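Local coordinates for protein HpuA (Kingella denitrificans ATCC 33394, PDB 5EC6) that acts as an outer-membrane lipoprotein receptor that binds haemoglobin and probably helps the bacterium draw iron from this host protein, at residues A[52-57]-A[70-75]; A[19-24]-A[77-82]; A[208-213]-A[223-228]. One frame throughout, in Å; residues are numbered along the deposited sequence. Where two conformers were deposited one is given.

Interaction 1: A[52-57]-A[70-75]; sequences FTITKP and EILYQA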
# COMPACT_ATOMS: atom_id res chain seq x y z
N PHE A 52 6.48 12.84 -10.60
CA PHE A 52 6.46 13.91 -11.61
C PHE A 52 6.39 15.26 -10.90
O PHE A 52 5.96 15.39 -9.76
CB PHE A 52 5.22 13.76 -12.51
CG PHE A 52 5.34 12.66 -13.50
CD1 PHE A 52 4.97 11.37 -13.12
CD2 PHE A 52 5.89 12.88 -14.73
CE1 PHE A 52 5.07 10.35 -14.00
CE2 PHE A 52 6.05 11.84 -15.63
CZ PHE A 52 5.63 10.58 -15.25
N THR A 53 6.83 16.28 -11.64
CA THR A 53 6.58 17.67 -11.26
C THR A 53 5.61 18.23 -12.27
O THR A 53 5.87 18.17 -13.47
CB THR A 53 7.91 18.44 -11.25
OG1 THR A 53 8.78 17.84 -10.28
CG2 THR A 53 7.71 19.91 -10.84
N ILE A 54 4.45 18.68 -11.79
CA ILE A 54 3.34 19.00 -12.64
C ILE A 54 2.94 20.47 -12.42
O ILE A 54 2.68 20.89 -11.27
CB ILE A 54 2.19 18.05 -12.41
CG1 ILE A 54 2.66 16.64 -12.82
CG2 ILE A 54 0.97 18.47 -13.20
CD1 ILE A 54 1.61 15.60 -12.82
N THR A 55 2.85 21.18 -13.53
CA THR A 55 2.45 22.61 -13.52
C THR A 55 1.08 22.73 -14.12
O THR A 55 0.78 22.15 -15.19
CB THR A 55 3.51 23.43 -14.24
OG1 THR A 55 4.78 23.29 -13.60
CG2 THR A 55 3.15 24.93 -14.20
N LYS A 56 0.20 23.47 -13.43
CA LYS A 56 -1.20 23.63 -13.83
C LYS A 56 -1.60 25.09 -13.62
O LYS A 56 -1.10 25.72 -12.74
CB LYS A 56 -2.16 22.82 -12.94
CG LYS A 56 -1.80 21.37 -12.76
CD LYS A 56 -2.83 20.64 -11.91
CE LYS A 56 -2.80 19.15 -12.20
NZ LYS A 56 -3.33 18.38 -11.05
N PRO A 57 -2.54 25.58 -14.43
CA PRO A 57 -2.98 26.98 -14.21
C PRO A 57 -3.81 27.09 -12.92
O PRO A 57 -4.57 26.18 -12.59
CB PRO A 57 -3.88 27.26 -15.41
CG PRO A 57 -4.29 25.95 -15.91
CD PRO A 57 -3.17 24.99 -15.62
N GLU A 70 3.84 15.24 -7.81
CA GLU A 70 2.74 14.30 -7.84
C GLU A 70 3.33 12.91 -8.10
O GLU A 70 4.46 12.79 -8.57
CB GLU A 70 1.71 14.62 -8.91
CG GLU A 70 1.02 15.97 -8.66
CD GLU A 70 -0.14 16.25 -9.57
OE1 GLU A 70 -0.76 15.32 -10.11
OE2 GLU A 70 -0.48 17.47 -9.70
N ILE A 71 2.54 11.89 -7.79
CA ILE A 71 2.82 10.52 -8.23
C ILE A 71 1.71 10.08 -9.15
O ILE A 71 0.54 10.25 -8.81
CB ILE A 71 2.82 9.53 -7.04
CG1 ILE A 71 3.86 9.89 -5.97
CG2 ILE A 71 3.00 8.09 -7.57
CD1 ILE A 71 5.28 9.58 -6.34
N LEU A 72 2.08 9.53 -10.31
CA LEU A 72 1.15 8.92 -11.24
C LEU A 72 1.39 7.41 -11.26
O LEU A 72 2.51 6.98 -10.99
CB LEU A 72 1.32 9.48 -12.65
CG LEU A 72 1.20 10.99 -12.81
CD1 LEU A 72 1.50 11.43 -14.26
CD2 LEU A 72 -0.16 11.41 -12.35
N TYR A 73 0.35 6.67 -11.58
CA TYR A 73 0.43 5.23 -11.78
C TYR A 73 0.65 4.99 -13.27
O TYR A 73 -0.17 5.39 -14.08
CB TYR A 73 -0.85 4.53 -11.27
CG TYR A 73 -0.87 3.07 -11.65
CD1 TYR A 73 -0.04 2.17 -11.05
CD2 TYR A 73 -1.66 2.64 -12.68
CE1 TYR A 73 -0.02 0.83 -11.44
CE2 TYR A 73 -1.65 1.32 -13.09
CZ TYR A 73 -0.83 0.43 -12.47
OH TYR A 73 -0.83 -0.90 -12.90
N GLN A 74 1.75 4.34 -13.63
CA GLN A 74 1.95 3.87 -15.03
C GLN A 74 1.50 2.39 -15.14
O GLN A 74 2.06 1.48 -14.50
CB GLN A 74 3.41 3.99 -15.48
CG GLN A 74 3.52 3.77 -16.97
CD GLN A 74 4.92 3.81 -17.51
OE1 GLN A 74 5.90 3.52 -16.84
NE2 GLN A 74 5.03 4.24 -18.76
N ALA A 75 0.48 2.17 -15.96
CA ALA A 75 -0.08 0.85 -16.13
C ALA A 75 0.87 0.00 -16.97
O ALA A 75 1.76 0.52 -17.61
CB ALA A 75 -1.44 0.99 -16.75
O HOH W 1 0.37 19.77 -9.81
O HOH W 2 -2.40 15.95 -12.20
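Phe52 and Glu70 form an antiparallel hydrogen-bonded pair in the beta hairpin of strands 48-57 and 65-74, one rung of a ladder that continues on both sides and the only bridge between 52-57 and 70-75. Two backbone bonds fasten it, Phe52 N to Glu70 O at 2.9 Å and Glu70 N to Phe52 O at the same length. From this rung the two segments run off to opposite sides, their axes 109° apart because the strands bend there, so their other contacts are made by side chains on the inside of the bend.

Leu72 heads the apolar part. Its CD1 lies over one face of the Phe52 ring, 4.0 Å from the centroid and 27° off the normal, a CH-pi contact displaced toward the CD1-CE1 rim. Tyr80 adds a second ring, meeting that of Phe52 at about a right angle. Ile54 CD1 touches Leu72 CD1 more loosely, at 4.4 Å, and packs against the Glu70 carboxylate, 3.6 Å from Glu70 OE1, linking to the charged part.

There the Glu70 chain, extended beyond CG (chi2 -172°), carries its carboxylate past Ile54 to meet Lys56 coming from the opposite direction. The salt bridge from Lys56 NZ to Glu70 OE2 is weak at 3.3 Å, and two waters supplement it: one donates to both Glu70 OE2 and Ile54 O, the other accepts from Lys56 NZ at 2.8 Å and donates to Glu70 OE1 at 2.7 Å.

Interaction 2: A[19-24]-A[77-82]; sequences LRAVDT and DGKYYD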
# COMPACT_ATOMS: atom_id res chain seq x y z
N LEU A 19 -11.95 7.15 -16.82
CA LEU A 19 -10.75 7.88 -16.52
C LEU A 19 -9.81 7.95 -17.73
O LEU A 19 -9.40 6.93 -18.28
CB LEU A 19 -10.04 7.21 -15.34
CG LEU A 19 -8.79 7.93 -14.80
CD1 LEU A 19 -9.12 9.28 -14.19
CD2 LEU A 19 -8.06 7.05 -13.80
N ARG A 20 -9.47 9.17 -18.14
CA ARG A 20 -8.51 9.37 -19.19
C ARG A 20 -7.06 9.42 -18.72
O ARG A 20 -6.74 10.04 -17.70
CB ARG A 20 -8.84 10.65 -19.98
CG ARG A 20 -10.19 10.55 -20.72
CD ARG A 20 -10.52 11.82 -21.53
NE ARG A 20 -10.27 13.04 -20.76
CZ ARG A 20 -11.04 13.53 -19.78
NH1 ARG A 20 -12.19 12.96 -19.44
NH2 ARG A 20 -10.67 14.63 -19.15
N ALA A 21 -6.20 8.85 -19.54
CA ALA A 21 -4.77 8.85 -19.26
C ALA A 21 -4.20 10.24 -19.21
O ALA A 21 -4.63 11.15 -19.95
CB ALA A 21 -4.04 8.04 -20.27
N VAL A 22 -3.18 10.40 -18.37
CA VAL A 22 -2.43 11.65 -18.34
C VAL A 22 -1.41 11.73 -19.45
O VAL A 22 -0.61 10.83 -19.66
CB VAL A 22 -1.73 11.80 -16.95
CG1 VAL A 22 -0.93 13.09 -16.87
CG2 VAL A 22 -2.78 11.77 -15.85
N ASP A 23 -1.40 12.84 -20.22
CA ASP A 23 -0.41 12.92 -21.28
C ASP A 23 0.85 13.53 -20.74
O ASP A 23 1.06 14.75 -20.72
CB ASP A 23 -0.94 13.73 -22.47
CG ASP A 23 0.10 13.98 -23.53
OD1 ASP A 23 1.21 13.37 -23.54
OD2 ASP A 23 -0.21 14.82 -24.37
N THR A 24 1.76 12.65 -20.33
CA THR A 24 3.00 13.08 -19.74
C THR A 24 3.96 13.73 -20.74
O THR A 24 4.95 14.31 -20.34
CB THR A 24 3.72 11.92 -19.04
OG1 THR A 24 4.12 10.98 -20.04
CG2 THR A 24 2.77 11.25 -18.04
N ASP A 77 0.42 -1.22 -19.78
CA ASP A 77 0.36 -0.78 -21.17
C ASP A 77 1.07 0.51 -21.45
O ASP A 77 1.01 1.02 -22.56
CB ASP A 77 -1.12 -0.74 -21.67
CG ASP A 77 -1.99 0.32 -20.97
OD1 ASP A 77 -1.44 1.12 -20.13
OD2 ASP A 77 -3.23 0.34 -21.25
N GLY A 78 1.70 1.10 -20.43
CA GLY A 78 2.49 2.29 -20.62
C GLY A 78 1.70 3.59 -20.35
O GLY A 78 2.32 4.69 -20.30
N LYS A 79 0.39 3.50 -20.17
CA LYS A 79 -0.46 4.72 -19.98
C LYS A 79 -0.35 5.13 -18.51
O LYS A 79 -0.28 4.27 -17.64
CB LYS A 79 -1.91 4.49 -20.34
CG LYS A 79 -2.18 4.08 -21.80
CD LYS A 79 -1.83 5.21 -22.73
CE LYS A 79 -2.29 4.95 -24.17
NZ LYS A 79 -1.52 3.91 -24.87
N TYR A 80 -0.38 6.42 -18.25
CA TYR A 80 -0.32 6.98 -16.90
C TYR A 80 -1.68 7.47 -16.41
O TYR A 80 -2.46 8.06 -17.17
CB TYR A 80 0.63 8.16 -16.87
CG TYR A 80 2.10 7.86 -17.03
CD1 TYR A 80 2.68 7.78 -18.30
CD2 TYR A 80 2.92 7.69 -15.94
CE1 TYR A 80 4.01 7.52 -18.44
CE2 TYR A 80 4.25 7.47 -16.08
CZ TYR A 80 4.82 7.40 -17.34
OH TYR A 80 6.15 7.17 -17.50
N TYR A 81 -1.95 7.23 -15.14
CA TYR A 81 -3.21 7.58 -14.50
C TYR A 81 -3.02 8.27 -13.17
O TYR A 81 -2.11 7.94 -12.41
CB TYR A 81 -4.14 6.38 -14.31
CG TYR A 81 -4.50 5.74 -15.65
CD1 TYR A 81 -5.54 6.28 -16.43
CD2 TYR A 81 -3.75 4.70 -16.17
CE1 TYR A 81 -5.81 5.76 -17.69
CE2 TYR A 81 -4.03 4.15 -17.44
CZ TYR A 81 -5.04 4.70 -18.19
OH TYR A 81 -5.30 4.13 -19.41
N ASP A 82 -3.87 9.26 -12.88
CA ASP A 82 -3.77 9.84 -11.55
C ASP A 82 -4.59 9.07 -10.53
O ASP A 82 -5.46 8.26 -10.86
CB ASP A 82 -4.04 11.36 -11.55
CG ASP A 82 -5.23 11.75 -12.38
OD1 ASP A 82 -6.14 10.95 -12.52
OD2 ASP A 82 -5.23 12.89 -12.91
O HOH W 3 -5.73 9.91 -15.07
O HOH W 4 -0.47 8.28 -20.55
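Thr24 lays its methyl over one face of the Tyr80 ring, CG2 standing 3.8 Å from the centroid in a CH-pi contact, and the two side chains cross at about a right angle. With Thr24 OG1 set between the backbone N and the carbonyl carbon (chi1 67°), CG2 lies anti to the carbonyl carbon and over the ring near CG and CD1.

The next ring along, Tyr81, lies alongside the chain around Ala21, met obliquely. Its CE1 approaches Ala21 CA to 3.6 Å, while Leu19 CD2 meets Tyr81 CD1 at 3.7 Å, the leucine slanting across the tyrosine. The carboxylate of Asp111 holds both partners, OD1 bonded to Tyr81 OH and OD2 to the backbone N of Ala21.

Between the two rings the backbones join directly, Val22 N donating to Tyr80 O over 2.7 Å. Water completes the seam on both sides of that bond. One molecule links Val22 O to Tyr80 N, another links Arg20 O to Asp82 N. Segment 19-24, without regular strand structure, thus lies along the edge strand 80-81 of a four-stranded antiparallel sheet, with one direct backbone bond and two water bridges.

Interaction 3: A[208-213]-A[223-228]; sequences TGSFLT and GTIVGN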
# COMPACT_ATOMS: atom_id res chain seq x y z
N THR A 208 -12.55 -6.56 13.57
CA THR A 208 -11.86 -7.46 12.64
C THR A 208 -10.81 -6.67 11.87
O THR A 208 -11.05 -5.53 11.50
CB THR A 208 -12.81 -8.06 11.59
OG1 THR A 208 -14.13 -8.21 12.14
CG2 THR A 208 -12.27 -9.39 11.11
N GLY A 209 -9.64 -7.25 11.69
CA GLY A 209 -8.58 -6.55 10.96
C GLY A 209 -7.47 -7.56 10.64
O GLY A 209 -7.54 -8.75 11.02
N SER A 210 -6.47 -7.09 9.91
CA SER A 210 -5.35 -7.92 9.50
C SER A 210 -4.07 -7.27 9.96
O SER A 210 -3.90 -6.04 9.83
CB SER A 210 -5.30 -8.03 8.00
OG SER A 210 -6.48 -8.64 7.42
N PHE A 211 -3.19 -8.09 10.52
CA PHE A 211 -1.95 -7.58 11.09
C PHE A 211 -0.75 -8.42 10.62
O PHE A 211 -0.81 -9.64 10.53
CB PHE A 211 -2.01 -7.60 12.62
CG PHE A 211 -3.22 -6.83 13.15
CD1 PHE A 211 -3.17 -5.48 13.24
CD2 PHE A 211 -4.41 -7.49 13.39
CE1 PHE A 211 -4.26 -4.74 13.67
CE2 PHE A 211 -5.53 -6.77 13.80
CZ PHE A 211 -5.43 -5.40 13.94
N LEU A 212 0.31 -7.69 10.28
CA LEU A 212 1.59 -8.31 9.95
C LEU A 212 2.64 -7.78 10.93
O LEU A 212 2.71 -6.58 11.18
CB LEU A 212 2.03 -7.98 8.52
CG LEU A 212 1.05 -8.33 7.41
CD1 LEU A 212 1.57 -7.84 6.07
CD2 LEU A 212 0.69 -9.79 7.39
N THR A 213 3.47 -8.68 11.46
CA THR A 213 4.55 -8.30 12.34
C THR A 213 5.90 -8.70 11.75
O THR A 213 6.09 -9.84 11.26
CB THR A 213 4.33 -8.91 13.73
OG1 THR A 213 3.26 -8.20 14.34
CG2 THR A 213 5.53 -8.82 14.63
N GLY A 223 1.90 -13.16 10.00
CA GLY A 223 0.57 -12.62 10.16
C GLY A 223 -0.39 -13.14 9.11
O GLY A 223 -0.03 -13.95 8.28
N THR A 224 -1.65 -12.68 9.18
CA THR A 224 -2.72 -13.18 8.36
C THR A 224 -3.56 -12.05 7.83
O THR A 224 -4.00 -11.18 8.59
CB THR A 224 -3.62 -14.14 9.18
OG1 THR A 224 -2.85 -15.27 9.59
CG2 THR A 224 -4.81 -14.62 8.35
N ILE A 225 -3.79 -12.10 6.52
CA ILE A 225 -4.74 -11.22 5.88
C ILE A 225 -6.11 -11.95 5.90
O ILE A 225 -6.26 -13.00 5.28
CB ILE A 225 -4.31 -10.87 4.48
CG1 ILE A 225 -3.00 -10.07 4.51
CG2 ILE A 225 -5.38 -9.99 3.79
CD1 ILE A 225 -2.38 -9.87 3.17
N VAL A 226 -7.04 -11.36 6.63
CA VAL A 226 -8.33 -12.03 6.98
C VAL A 226 -9.35 -11.92 5.83
O VAL A 226 -9.71 -10.84 5.42
CB VAL A 226 -8.87 -11.41 8.26
CG1 VAL A 226 -10.21 -12.07 8.66
CG2 VAL A 226 -7.88 -11.60 9.37
N GLY A 227 -9.84 -13.07 5.39
CA GLY A 227 -10.79 -13.17 4.32
C GLY A 227 -12.25 -13.05 4.75
O GLY A 227 -12.56 -12.84 5.93
N ASN A 228 -13.10 -13.17 3.73
CA ASN A 228 -14.57 -13.08 3.90
C ASN A 228 -15.18 -13.59 2.60
O ASN A 228 -14.50 -14.10 1.72
CB ASN A 228 -14.97 -11.64 4.20
CG ASN A 228 -14.41 -10.66 3.18
OD1 ASN A 228 -14.78 -10.71 2.03
ND2 ASN A 228 -13.43 -9.79 3.60
O HOH W 5 -4.18 -10.81 11.27
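A loosened end of an antiparallel beta hairpin joins Ser210, Phe211 and Leu212 to Gly223, Thr224 and Val226, where strands 208-215 and 220-225 draw apart in the antiparallel barrel whose strands run from 174-185 round to 298-308. Strand 174-185 flanks the hairpin on one side and strand 235-243 on the other, each tied to it by backbone bonds.

At Leu212 and Gly223, a non-hydrogen-bonded pair, the backbones come close, with CA atoms 4.4 Å apart. A side chain at Gly223 would run into Phe211 O and the Leu212 backbone, so the bare CA is what lets the chains approach this far; it makes a CA-H...O contact of 3.3 Å with Phe211 O. The same oxygen receives only a weak bond from Thr224 N, 3.4 Å long and bent to 137°. The reciprocal bond of a regular pair is replaced by water, which accepts from Phe211 N at 3.0 Å and donates to Thr224 O at 2.7 Å.

One step further, a side chain takes over from the backbone. Ser210 OG, anti to its own carbonyl carbon (chi1 -61°), reaches across to accept from Val226 N at 2.9 Å in an almost straight bond of 174°. Val226 also packs here, its CG2 3.3 Å from Gly209 O.

Leu212 CD2 rests against the Gly223 backbone, 3.9 Å from Gly223 C. Leu212 and Ile225 both touch Phe300 of strand 298-308, so the hairpin presents an apolar side to that strand.

The principle illustrated is substitution of partners. As two strands separate, a water and then a hydroxyl take the places of backbone groups, so that Phe211 N, Thr224 O and Val226 N keep hydrogen-bonding partners where direct backbone pairing gives out at this end of the hairpin.

In the fold
Interactions 1 and 2 are neighbours, their centres 10 Å apart, and both reach a four-stranded antiparallel sheet of strands 29-31, 48-57, 65-74 and 80-81. Along the chain, interaction 1 is nested within the loop closed by interaction 2. They touch where Tyr73 O lies 2.8 Å from Tyr81 N, a probable hydrogen bond. Interaction 3 comes later in the sequence, its centre about 33 Å from either of the other two centres, in the strands of the barrel. Interactions 1 and 2 thus belong to the small N-terminal sheet of this haemoglobin receptor and interaction 3 to its barrel, on opposite sides of the molecule's centre.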